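Local coordinates for protein cruciform cutting endonuclease 1, mitochondrial (Schizosaccharomyces pombe, PDB 1KCF) that resolves four-way Holliday junctions in mitochondrial DNA as a homodimeric endonuclease, cutting at the point of strand exchange after CT or TT sequences, at residues Ile12-Thr16 with Ser173-Val178; Tyr37-Val42 with Trp238-Gln242; Ser53-Ala57 with Ile66-Trp70; Leu115-Gln119 with Val135-Glu139. One frame throughout, in Å; residues are numbered along the deposited sequence.

Contact 1. Residues Ile12-Thr16 with Ser173-Val178; sequences ICKLT and SYWASV
Ser173 opens the contact by setting its hydroxyl against the aliphatic stem of Lys14, with OG of Ser173 3.3 Å from CE of Lys14. CG and CD of the lysine already lie beside the serine hydroxyls, and the bend at chi3 (-66°) brings CE to OG of Ser173. One residue on, Tyr174 turns the edge of its ring to the backbone O of Lys14, which lies 3.5 Å from CD1 of Tyr174 and close to the ring plane. O of Leu15 approaches at a slant, 3.7 Å from CE1 of Tyr174. Both carbonyls belong to the last turn of helix 6-15, so the ring lies against the C-terminal end of that helix.

In fold terms, this is where the N-terminal SAP region, a family associated with DNA binding, rests on helix 168-179 of the RuvC-like resolvase. No hydrogen bond crosses between the two segments; van der Waals contact does the work. Tyr174 also meets Trp241 of helix 224-253 edge-to-face, and Leu15 reaches Gln244 on that same long helix.

A turn further along, Ser177 places OG 3.5 Å from CD of Lys14, and the lysine stem thus passes both serines. Val178 ends the segment, its CG2 4.2 Å from CD2 of Leu15; the same methyl covers the rim of one face of the Tyr174 ring.

Contact 2. Residues Tyr37-Val42 with Trp238-Gln242; sequences YPTSRV and WMRWQ
The loop from Tyr37 to Val42 draws closest to the helix where the CA atoms of Thr39 and Met239 come within 5.9 Å, and no direct hydrogen bond joins the two backbones there.

Trp238 is the main side chain. Chi1 of -177° swings the indole out from the helix, the edge of its six-membered ring toward the loop. There CH2 of Trp238 meets CB of Tyr37 at 3.6 Å and the carbonyl O of Pro38 at 3.3 Å, both near the indole plane. The rings of Tyr37 and Trp238 are inclined at 50°, neither stacked nor T-shaped. Val42 comes at the indole obliquely with both methyls, and its CG2 also lies 4.1 Å from CG of Met239. The methyl CG2 of Thr39 packs on CB of Gln242 at 3.7 Å.

Gln242 folds back on its own helix, bent at chi2 (-42°), and NE2 of Gln242 donates to O of Trp238 at 3.1 Å. That carbonyl also takes the helical bond from N of Gln242, on the opposite face of its plane. The amide is thereby oriented with OE1 toward Tyr37, where a water donates to OE1 of Gln242 and accepts from N of Tyr37.

Arg41 and Val42 both face Ala57 in a G1 beta bulge as strand 42-47 begins. Trp238 continues from helix 224-253 onto Val113 and Leu115 of strand 113-118 and Leu164 of strand 162-165. The loop lies alongside both helix and sheet, Pro38 touching Val113 and Tyr37 meeting Phe162 edge-to-face.

Contact 3. Residues Ser53-Ala57 with Ile66-Trp70; sequences SYCFA and IIHNW
Phe56 and Asn69 form an antiparallel hydrogen-bonded pair: N of Phe56 donates to O of Asn69 at 2.8 Å and 172°, nearly straight. In return O of Phe56 accepts twice, from N of His68 at 2.8 Å and from N of Asn69 at 3.3 Å, the latter on a lone pair in the carbonyl plane. Two residues facing one make a classic beta bulge, and the register slips by one before Ala57 pairs with Ile67.

On the face of Cys55 and Trp70, SG of Cys55 sits over the five-membered ring of Trp70, 4.1 Å from its centroid. The thiol is carried there with SG anti to N (chi1 -171°), and CD1 of Ile67 touches it as well. On the other face, CD2 of Phe56 has OD1 of Asn69 at its ring edge, 3.7 Å away. A water links OH of Tyr54 to ND2 of Asn69.

Further out, Trp70 is held by its NE1 bond to O of Met228 and by stacking on Trp215, while His68 is anchored through NE2 to OG of Ser58. The hairpin of strands 52-59 and 65-73 belongs to the RNase H-like sheet of this resolvase.

Chemically, the doubled acceptor lets the strand absorb an extra residue with both its amides bonded, and the two outer holds on Trp70 limit the indole's rotation, giving the sulfur a steady face.

Contact 4. Residues Leu115-Gln119 with Val135-Glu139; sequences LMERQ and VNMLE
Arg118 and Glu139 supply the ionic part. The salt bridge joins NH1 of Arg118 to OE1 of Glu139 at 2.8 Å, and NH2 of Arg118 adds a weak bond to OE2 of Glu139, also 2.8 Å, bent to 124°. The carboxylate does not meet the guanidinium in a flat, end-on pair: the two planes stand 85° apart and OE1 lies over a guanidinium face. Glu139, extended beyond CG, reaches across the arginine at about a right angle.

The neutral hydrogen bonds go to Asn136. Arg118 grips its amide oxygen side-on with two nitrogens, NE at 3.1 Å and NH2 at 3.0 Å from OD1 of Asn136. NE comes nearly in line with the C=O bond, whereas NH2 stands above the carbonyl plane, off any lone pair. The oxygen lies near the guanidinium plane, so the amide holds an edge while the glutamate covers a face. Together these partners fix the rotation of the guanidinium, near the magnesium-binding Asp46 in the active-site region of the RNase H-like fold.

Apolar contact is lighter. CG2 of Val135 lies 4.1 Å from NE of Arg118, beside the end of its extended chain, and SD of Met116 comes within 4.1 Å of CG of Glu139.

Strand 115-118 and helix 135-139 run nearly antiparallel, at 167°, with their axes 9.9 Å apart. Strand 113-118 lies between strands 42-47 and 162-165; helix 128-151 packs through Leu138 on helix 91-109, and Asn136 touches Leu133 of the second subunit at the dimer contact.

How the contacts relate
Contacts 2, 3 and 4 meet around the central sheet, and contact 1 joins them from outside through helix 224-253. Tyr174 and Leu15 of contact 1 reach Trp241 of contact 2; the centres of the two contacts are about 15 Å apart. Val42 passes from contact 2 into contact 3 through a probable hydrogen bond, N of Val42 to O of Ala57 at 2.7 Å, and its CG1 packs on CD1 of Leu115 in contact 4. Contacts 3 and 4 both come near the magnesium-binding aspartates: side chain to side chain, Asp46 is about 6 Å from Arg118 and about 7 Å from Tyr54, while Asp230 is about 8 Å from both Trp70 and Arg118. Contact 1 lies away from this site.

Contact 1. Residues Ile12-Thr16 with Ser173-Val178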
# COMPACT_ATOMS: atom_id res chain seq x y z
N ILE A 12 1.04 -33.28 4.93
CA ILE A 12 -0.11 -32.91 4.12
C ILE A 12 -0.20 -31.38 4.01
O ILE A 12 -0.51 -30.84 2.94
CB ILE A 12 -1.42 -33.46 4.75
CG1 ILE A 12 -1.43 -34.99 4.67
CG2 ILE A 12 -2.64 -32.88 4.03
CD1 ILE A 12 -2.68 -35.63 5.22
N CYS A 13 0.08 -30.69 5.11
CA CYS A 13 0.04 -29.24 5.12
C CYS A 13 1.06 -28.67 4.14
O CYS A 13 0.78 -27.70 3.43
CB CYS A 13 0.30 -28.70 6.53
SG CYS A 13 -1.13 -28.87 7.64
N LYS A 14 2.23 -29.29 4.09
CA LYS A 14 3.28 -28.84 3.19
C LYS A 14 2.89 -29.12 1.74
O LYS A 14 3.27 -28.37 0.84
CB LYS A 14 4.60 -29.54 3.51
CG LYS A 14 5.70 -29.25 2.50
CD LYS A 14 7.01 -29.94 2.87
CE LYS A 14 7.60 -29.37 4.15
NZ LYS A 14 8.89 -30.01 4.49
N LEU A 15 2.15 -30.20 1.51
CA LEU A 15 1.73 -30.57 0.17
C LEU A 15 0.55 -29.73 -0.31
O LEU A 15 0.22 -29.75 -1.49
CB LEU A 15 1.34 -32.05 0.11
CG LEU A 15 2.40 -33.13 0.35
CD1 LEU A 15 1.73 -34.49 0.23
CD2 LEU A 15 3.53 -33.01 -0.67
N THR A 16 -0.07 -29.00 0.60
CA THR A 16 -1.22 -28.17 0.26
C THR A 16 -0.97 -26.69 0.52
O THR A 16 -1.89 -25.87 0.49
CB THR A 16 -2.47 -28.60 1.03
OG1 THR A 16 -2.18 -28.61 2.44
CG2 THR A 16 -2.90 -30.00 0.61
N SER A 173 9.33 -24.48 -0.20
CA SER A 173 9.34 -25.66 0.65
C SER A 173 8.60 -26.78 -0.06
O SER A 173 9.03 -27.94 -0.04
CB SER A 173 8.64 -25.35 1.98
OG SER A 173 8.26 -26.54 2.65
N TYR A 174 7.50 -26.42 -0.70
CA TYR A 174 6.70 -27.39 -1.43
C TYR A 174 7.49 -28.06 -2.55
O TYR A 174 7.58 -29.29 -2.60
CB TYR A 174 5.47 -26.72 -2.04
CG TYR A 174 4.74 -27.61 -3.01
CD1 TYR A 174 4.00 -28.71 -2.57
CD2 TYR A 174 4.84 -27.39 -4.38
CE1 TYR A 174 3.38 -29.58 -3.48
CE2 TYR A 174 4.23 -28.25 -5.30
CZ TYR A 174 3.51 -29.34 -4.84
OH TYR A 174 2.92 -30.18 -5.76
N TRP A 175 8.06 -27.26 -3.44
CA TRP A 175 8.80 -27.81 -4.56
C TRP A 175 10.08 -28.55 -4.18
O TRP A 175 10.46 -29.51 -4.85
CB TRP A 175 9.10 -26.71 -5.58
CG TRP A 175 7.88 -26.30 -6.35
CD1 TRP A 175 7.29 -25.07 -6.36
CD2 TRP A 175 7.07 -27.13 -7.20
NE1 TRP A 175 6.17 -25.08 -7.15
CE2 TRP A 175 6.01 -26.33 -7.68
CE3 TRP A 175 7.15 -28.47 -7.60
CZ2 TRP A 175 5.03 -26.83 -8.54
CZ3 TRP A 175 6.17 -28.97 -8.45
CH2 TRP A 175 5.12 -28.15 -8.91
N ALA A 176 10.72 -28.13 -3.10
CA ALA A 176 11.95 -28.78 -2.65
C ALA A 176 11.68 -30.24 -2.28
O ALA A 176 12.40 -31.14 -2.70
CB ALA A 176 12.52 -28.03 -1.46
N SER A 177 10.64 -30.46 -1.48
CA SER A 177 10.29 -31.81 -1.05
C SER A 177 9.71 -32.67 -2.16
O SER A 177 9.88 -33.89 -2.15
CB SER A 177 9.31 -31.74 0.13
OG SER A 177 8.16 -31.00 -0.22
N VAL A 178 9.03 -32.04 -3.11
CA VAL A 178 8.41 -32.77 -4.21
C VAL A 178 9.37 -33.10 -5.34
O VAL A 178 9.20 -34.09 -6.04
CB VAL A 178 7.21 -31.98 -4.79
CG1 VAL A 178 6.64 -32.72 -6.00
CG2 VAL A 178 6.15 -31.80 -3.73

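Contact 2. Residues Tyr37-Val42 with Trp238-Gln242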
# COMPACT_ATOMS: atom_id res chain seq x y z
N TYR A 37 -11.01 -22.76 -3.90
CA TYR A 37 -10.84 -21.72 -4.90
C TYR A 37 -10.79 -22.31 -6.30
O TYR A 37 -10.49 -23.49 -6.47
CB TYR A 37 -9.54 -20.94 -4.65
CG TYR A 37 -9.38 -20.37 -3.25
CD1 TYR A 37 -8.63 -21.03 -2.29
CD2 TYR A 37 -9.95 -19.13 -2.91
CE1 TYR A 37 -8.45 -20.49 -1.01
CE2 TYR A 37 -9.77 -18.58 -1.64
CZ TYR A 37 -9.02 -19.26 -0.70
OH TYR A 37 -8.83 -18.71 0.56
N PRO A 38 -11.08 -21.50 -7.32
CA PRO A 38 -11.06 -21.97 -8.71
C PRO A 38 -9.61 -22.24 -9.11
O PRO A 38 -8.69 -21.68 -8.51
CB PRO A 38 -11.63 -20.79 -9.49
CG PRO A 38 -12.44 -20.04 -8.47
CD PRO A 38 -11.58 -20.12 -7.25
N THR A 39 -9.40 -23.09 -10.11
CA THR A 39 -8.05 -23.38 -10.57
C THR A 39 -7.91 -23.03 -12.05
O THR A 39 -7.00 -23.50 -12.71
CB THR A 39 -7.65 -24.86 -10.38
OG1 THR A 39 -8.66 -25.71 -10.93
CG2 THR A 39 -7.46 -25.17 -8.91
N SER A 40 -8.83 -22.21 -12.55
CA SER A 40 -8.77 -21.76 -13.93
C SER A 40 -8.48 -20.27 -13.89
O SER A 40 -8.87 -19.58 -12.94
CB SER A 40 -10.10 -22.03 -14.66
OG SER A 40 -11.17 -21.31 -14.07
N ARG A 41 -7.81 -19.77 -14.92
CA ARG A 41 -7.46 -18.35 -15.00
C ARG A 41 -6.80 -17.88 -13.70
O ARG A 41 -7.26 -16.95 -13.04
CB ARG A 41 -8.72 -17.52 -15.30
CG ARG A 41 -9.47 -17.98 -16.54
CD ARG A 41 -10.59 -17.01 -16.92
NE ARG A 41 -10.08 -15.81 -17.57
CZ ARG A 41 -9.62 -15.77 -18.82
NH1 ARG A 41 -9.60 -16.87 -19.55
NH2 ARG A 41 -9.17 -14.63 -19.33
N VAL A 42 -5.72 -18.56 -13.34
CA VAL A 42 -4.96 -18.24 -12.14
C VAL A 42 -3.79 -17.33 -12.52
O VAL A 42 -2.93 -17.71 -13.31
CB VAL A 42 -4.43 -19.52 -11.49
CG1 VAL A 42 -3.65 -19.19 -10.23
CG2 VAL A 42 -5.59 -20.46 -11.16
N TRP A 238 0.59 -23.47 -6.36
CA TRP A 238 -0.70 -23.23 -5.73
C TRP A 238 -1.82 -24.08 -6.35
O TRP A 238 -2.70 -24.57 -5.65
CB TRP A 238 -1.07 -21.76 -5.85
CG TRP A 238 -2.34 -21.40 -5.17
CD1 TRP A 238 -2.51 -21.09 -3.85
CD2 TRP A 238 -3.64 -21.32 -5.77
NE1 TRP A 238 -3.83 -20.81 -3.60
CE2 TRP A 238 -4.55 -20.95 -4.76
CE3 TRP A 238 -4.12 -21.53 -7.07
CZ2 TRP A 238 -5.91 -20.78 -5.00
CZ3 TRP A 238 -5.48 -21.36 -7.31
CH2 TRP A 238 -6.36 -20.99 -6.28
N MET A 239 -1.78 -24.24 -7.66
CA MET A 239 -2.80 -25.03 -8.33
C MET A 239 -2.73 -26.48 -7.91
O MET A 239 -3.76 -27.15 -7.80
CB MET A 239 -2.65 -24.90 -9.85
CG MET A 239 -3.04 -23.53 -10.36
SD MET A 239 -2.43 -23.21 -12.03
CE MET A 239 -3.19 -24.53 -12.90
N ARG A 240 -1.52 -26.98 -7.66
CA ARG A 240 -1.36 -28.36 -7.24
C ARG A 240 -1.86 -28.52 -5.82
O ARG A 240 -2.42 -29.56 -5.47
CB ARG A 240 0.10 -28.80 -7.35
CG ARG A 240 0.64 -28.78 -8.78
CD ARG A 240 2.00 -29.45 -8.89
NE ARG A 240 1.90 -30.91 -8.86
CZ ARG A 240 2.94 -31.74 -8.90
NH1 ARG A 240 4.17 -31.26 -8.98
NH2 ARG A 240 2.74 -33.05 -8.87
N TRP A 241 -1.68 -27.49 -4.99
CA TRP A 241 -2.15 -27.55 -3.61
C TRP A 241 -3.65 -27.74 -3.62
O TRP A 241 -4.18 -28.58 -2.89
CB TRP A 241 -1.84 -26.27 -2.83
CG TRP A 241 -0.39 -25.97 -2.66
CD1 TRP A 241 0.65 -26.85 -2.77
CD2 TRP A 241 0.19 -24.70 -2.34
NE1 TRP A 241 1.84 -26.21 -2.54
CE2 TRP A 241 1.59 -24.89 -2.27
CE3 TRP A 241 -0.33 -23.43 -2.10
CZ2 TRP A 241 2.47 -23.84 -1.97
CZ3 TRP A 241 0.55 -22.38 -1.80
CH2 TRP A 241 1.93 -22.60 -1.74
N GLN A 242 -4.33 -26.96 -4.45
CA GLN A 242 -5.78 -27.03 -4.53
C GLN A 242 -6.23 -28.42 -5.01
O GLN A 242 -7.26 -28.92 -4.58
CB GLN A 242 -6.32 -25.96 -5.49
CG GLN A 242 -5.80 -24.55 -5.22
CD GLN A 242 -5.75 -24.22 -3.74
OE1 GLN A 242 -6.75 -24.34 -3.03
NE2 GLN A 242 -4.58 -23.79 -3.27
O HOH W 1 -9.52 -25.15 -3.49

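Contact 3. Residues Ser53-Ala57 with Ile66-Trp70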
# COMPACT_ATOMS: atom_id res chain seq x y z
N SER A 53 7.16 -10.05 -12.34
CA SER A 53 6.96 -11.29 -13.06
C SER A 53 5.55 -11.82 -12.82
O SER A 53 4.99 -11.64 -11.75
CB SER A 53 7.98 -12.33 -12.63
OG SER A 53 7.84 -13.52 -13.39
N TYR A 54 4.98 -12.47 -13.83
CA TYR A 54 3.64 -13.02 -13.71
C TYR A 54 3.50 -14.27 -14.57
O TYR A 54 4.20 -14.43 -15.57
CB TYR A 54 2.60 -11.97 -14.14
CG TYR A 54 2.61 -11.67 -15.63
CD1 TYR A 54 1.94 -12.50 -16.53
CD2 TYR A 54 3.31 -10.57 -16.13
CE1 TYR A 54 1.96 -12.24 -17.90
CE2 TYR A 54 3.33 -10.31 -17.50
CZ TYR A 54 2.65 -11.15 -18.38
OH TYR A 54 2.67 -10.90 -19.73
N CYS A 55 2.60 -15.16 -14.15
CA CYS A 55 2.33 -16.39 -14.88
C CYS A 55 0.82 -16.58 -14.81
O CYS A 55 0.25 -16.68 -13.72
CB CYS A 55 3.05 -17.58 -14.23
SG CYS A 55 2.99 -19.14 -15.19
N PHE A 56 0.17 -16.62 -15.97
CA PHE A 56 -1.27 -16.79 -16.03
C PHE A 56 -1.52 -18.21 -16.54
O PHE A 56 -1.11 -18.55 -17.65
CB PHE A 56 -1.87 -15.74 -16.98
CG PHE A 56 -3.38 -15.73 -17.03
CD1 PHE A 56 -4.12 -15.68 -15.85
CD2 PHE A 56 -4.05 -15.73 -18.25
CE1 PHE A 56 -5.51 -15.64 -15.89
CE2 PHE A 56 -5.44 -15.69 -18.29
CZ PHE A 56 -6.18 -15.64 -17.11
N ALA A 57 -2.16 -19.03 -15.72
CA ALA A 57 -2.41 -20.42 -16.09
C ALA A 57 -3.74 -20.99 -15.63
O ALA A 57 -4.47 -20.35 -14.87
CB ALA A 57 -1.28 -21.27 -15.55
N ILE A 66 -1.64 -25.58 -17.39
CA ILE A 66 -1.54 -25.01 -18.72
C ILE A 66 -1.25 -23.52 -18.63
O ILE A 66 -2.04 -22.75 -18.10
CB ILE A 66 -2.84 -25.23 -19.51
CG1 ILE A 66 -3.21 -26.72 -19.50
CG2 ILE A 66 -2.66 -24.74 -20.96
CD1 ILE A 66 -4.56 -27.02 -20.09
N ILE A 67 -0.09 -23.12 -19.15
CA ILE A 67 0.31 -21.73 -19.13
C ILE A 67 -0.24 -20.97 -20.33
O ILE A 67 -0.06 -21.38 -21.48
CB ILE A 67 1.85 -21.62 -19.10
CG1 ILE A 67 2.38 -22.19 -17.78
CG2 ILE A 67 2.29 -20.17 -19.31
CD1 ILE A 67 3.88 -22.14 -17.61
N HIS A 68 -0.91 -19.85 -20.07
CA HIS A 68 -1.48 -19.02 -21.14
C HIS A 68 -0.56 -17.85 -21.46
O HIS A 68 -0.31 -17.53 -22.63
CB HIS A 68 -2.84 -18.47 -20.70
CG HIS A 68 -3.79 -19.52 -20.22
ND1 HIS A 68 -4.19 -20.58 -20.99
CD2 HIS A 68 -4.44 -19.65 -19.03
CE1 HIS A 68 -5.05 -21.33 -20.31
NE2 HIS A 68 -5.21 -20.79 -19.12
N ASN A 69 -0.06 -17.20 -20.42
CA ASN A 69 0.83 -16.06 -20.58
C ASN A 69 1.88 -16.15 -19.49
O ASN A 69 1.60 -16.60 -18.38
CB ASN A 69 0.06 -14.75 -20.47
CG ASN A 69 -1.00 -14.62 -21.53
OD1 ASN A 69 -2.12 -15.09 -21.37
ND2 ASN A 69 -0.64 -13.99 -22.65
N TRP A 70 3.09 -15.71 -19.81
CA TRP A 70 4.18 -15.82 -18.87
C TRP A 70 5.26 -14.82 -19.25
O TRP A 70 5.73 -14.81 -20.38
CB TRP A 70 4.71 -17.25 -18.97
CG TRP A 70 5.69 -17.67 -17.96
CD1 TRP A 70 5.90 -17.11 -16.74
CD2 TRP A 70 6.56 -18.79 -18.05
NE1 TRP A 70 6.85 -17.83 -16.05
CE2 TRP A 70 7.27 -18.87 -16.84
CE3 TRP A 70 6.81 -19.76 -19.04
CZ2 TRP A 70 8.22 -19.86 -16.58
CZ3 TRP A 70 7.76 -20.75 -18.79
CH2 TRP A 70 8.45 -20.79 -17.56
O HOH W 2 2.03 -12.22 -21.99

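Contact 4. Residues Leu115-Gln119 with Val135-Glu139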
# COMPACT_ATOMS: atom_id res chain seq x y z
N LEU A 115 -2.68 -14.55 -7.35
CA LEU A 115 -1.75 -14.97 -6.32
C LEU A 115 -0.62 -13.94 -6.24
O LEU A 115 0.04 -13.65 -7.24
CB LEU A 115 -1.17 -16.34 -6.65
CG LEU A 115 -2.20 -17.42 -7.01
CD1 LEU A 115 -1.46 -18.70 -7.32
CD2 LEU A 115 -3.19 -17.62 -5.87
N MET A 116 -0.40 -13.41 -5.05
CA MET A 116 0.62 -12.40 -4.87
C MET A 116 1.71 -12.83 -3.90
O MET A 116 1.44 -13.33 -2.80
CB MET A 116 -0.02 -11.10 -4.39
CG MET A 116 0.74 -9.84 -4.75
SD MET A 116 -0.17 -8.36 -4.21
CE MET A 116 -1.35 -8.20 -5.55
N GLU A 117 2.95 -12.64 -4.32
CA GLU A 117 4.10 -12.99 -3.51
C GLU A 117 5.17 -11.97 -3.87
O GLU A 117 5.20 -11.48 -4.99
CB GLU A 117 4.54 -14.40 -3.87
CG GLU A 117 5.63 -14.98 -3.02
CD GLU A 117 5.74 -16.49 -3.19
OE1 GLU A 117 6.88 -16.98 -3.36
OE2 GLU A 117 4.70 -17.18 -3.16
N ARG A 118 6.02 -11.63 -2.92
CA ARG A 118 7.09 -10.67 -3.21
C ARG A 118 8.18 -11.39 -3.97
O ARG A 118 8.46 -12.56 -3.72
CB ARG A 118 7.68 -10.10 -1.92
CG ARG A 118 6.82 -9.10 -1.18
CD ARG A 118 7.51 -8.65 0.10
NE ARG A 118 6.76 -7.62 0.81
CZ ARG A 118 5.56 -7.81 1.37
NH1 ARG A 118 4.98 -9.00 1.31
NH2 ARG A 118 4.95 -6.81 1.98
N GLN A 119 8.80 -10.70 -4.92
CA GLN A 119 9.88 -11.30 -5.68
C GLN A 119 11.02 -11.55 -4.70
O GLN A 119 11.07 -10.95 -3.63
CB GLN A 119 10.34 -10.36 -6.79
CG GLN A 119 11.52 -10.89 -7.59
CD GLN A 119 11.17 -12.11 -8.42
OE1 GLN A 119 10.46 -12.00 -9.43
NE2 GLN A 119 11.65 -13.27 -8.01
N VAL A 135 8.37 -2.51 -2.78
CA VAL A 135 7.50 -3.67 -2.87
C VAL A 135 6.36 -3.67 -1.86
O VAL A 135 5.28 -4.18 -2.15
CB VAL A 135 8.29 -5.00 -2.73
CG1 VAL A 135 9.29 -5.13 -3.87
CG2 VAL A 135 9.02 -5.04 -1.38
N ASN A 136 6.60 -3.12 -0.67
CA ASN A 136 5.55 -3.07 0.33
C ASN A 136 4.45 -2.11 -0.14
O ASN A 136 3.26 -2.36 0.05
CB ASN A 136 6.10 -2.59 1.68
CG ASN A 136 7.05 -3.59 2.31
OD1 ASN A 136 7.13 -4.74 1.89
ND2 ASN A 136 7.78 -3.15 3.33
N MET A 137 4.88 -1.02 -0.76
CA MET A 137 3.97 -0.00 -1.25
C MET A 137 3.12 -0.54 -2.40
O MET A 137 1.91 -0.33 -2.44
CB MET A 137 4.76 1.22 -1.71
CG MET A 137 3.97 2.51 -1.67
SD MET A 137 4.92 3.93 -2.19
CE MET A 137 6.22 3.93 -0.95
N LEU A 138 3.78 -1.22 -3.34
CA LEU A 138 3.11 -1.79 -4.50
C LEU A 138 2.05 -2.78 -4.04
O LEU A 138 0.89 -2.70 -4.44
CB LEU A 138 4.13 -2.51 -5.39
CG LEU A 138 4.03 -2.27 -6.90
CD1 LEU A 138 4.87 -3.32 -7.62
CD2 LEU A 138 2.58 -2.35 -7.35
N GLU A 139 2.46 -3.71 -3.20
CA GLU A 139 1.56 -4.72 -2.67
C GLU A 139 0.36 -4.07 -1.97
O GLU A 139 -0.79 -4.41 -2.25
CB GLU A 139 2.31 -5.61 -1.67
CG GLU A 139 1.42 -6.54 -0.86
CD GLU A 139 2.22 -7.42 0.09
OE1 GLU A 139 2.85 -8.39 -0.39
OE2 GLU A 139 2.21 -7.15 1.31
O HOH W 3 1.14 -10.43 -1.07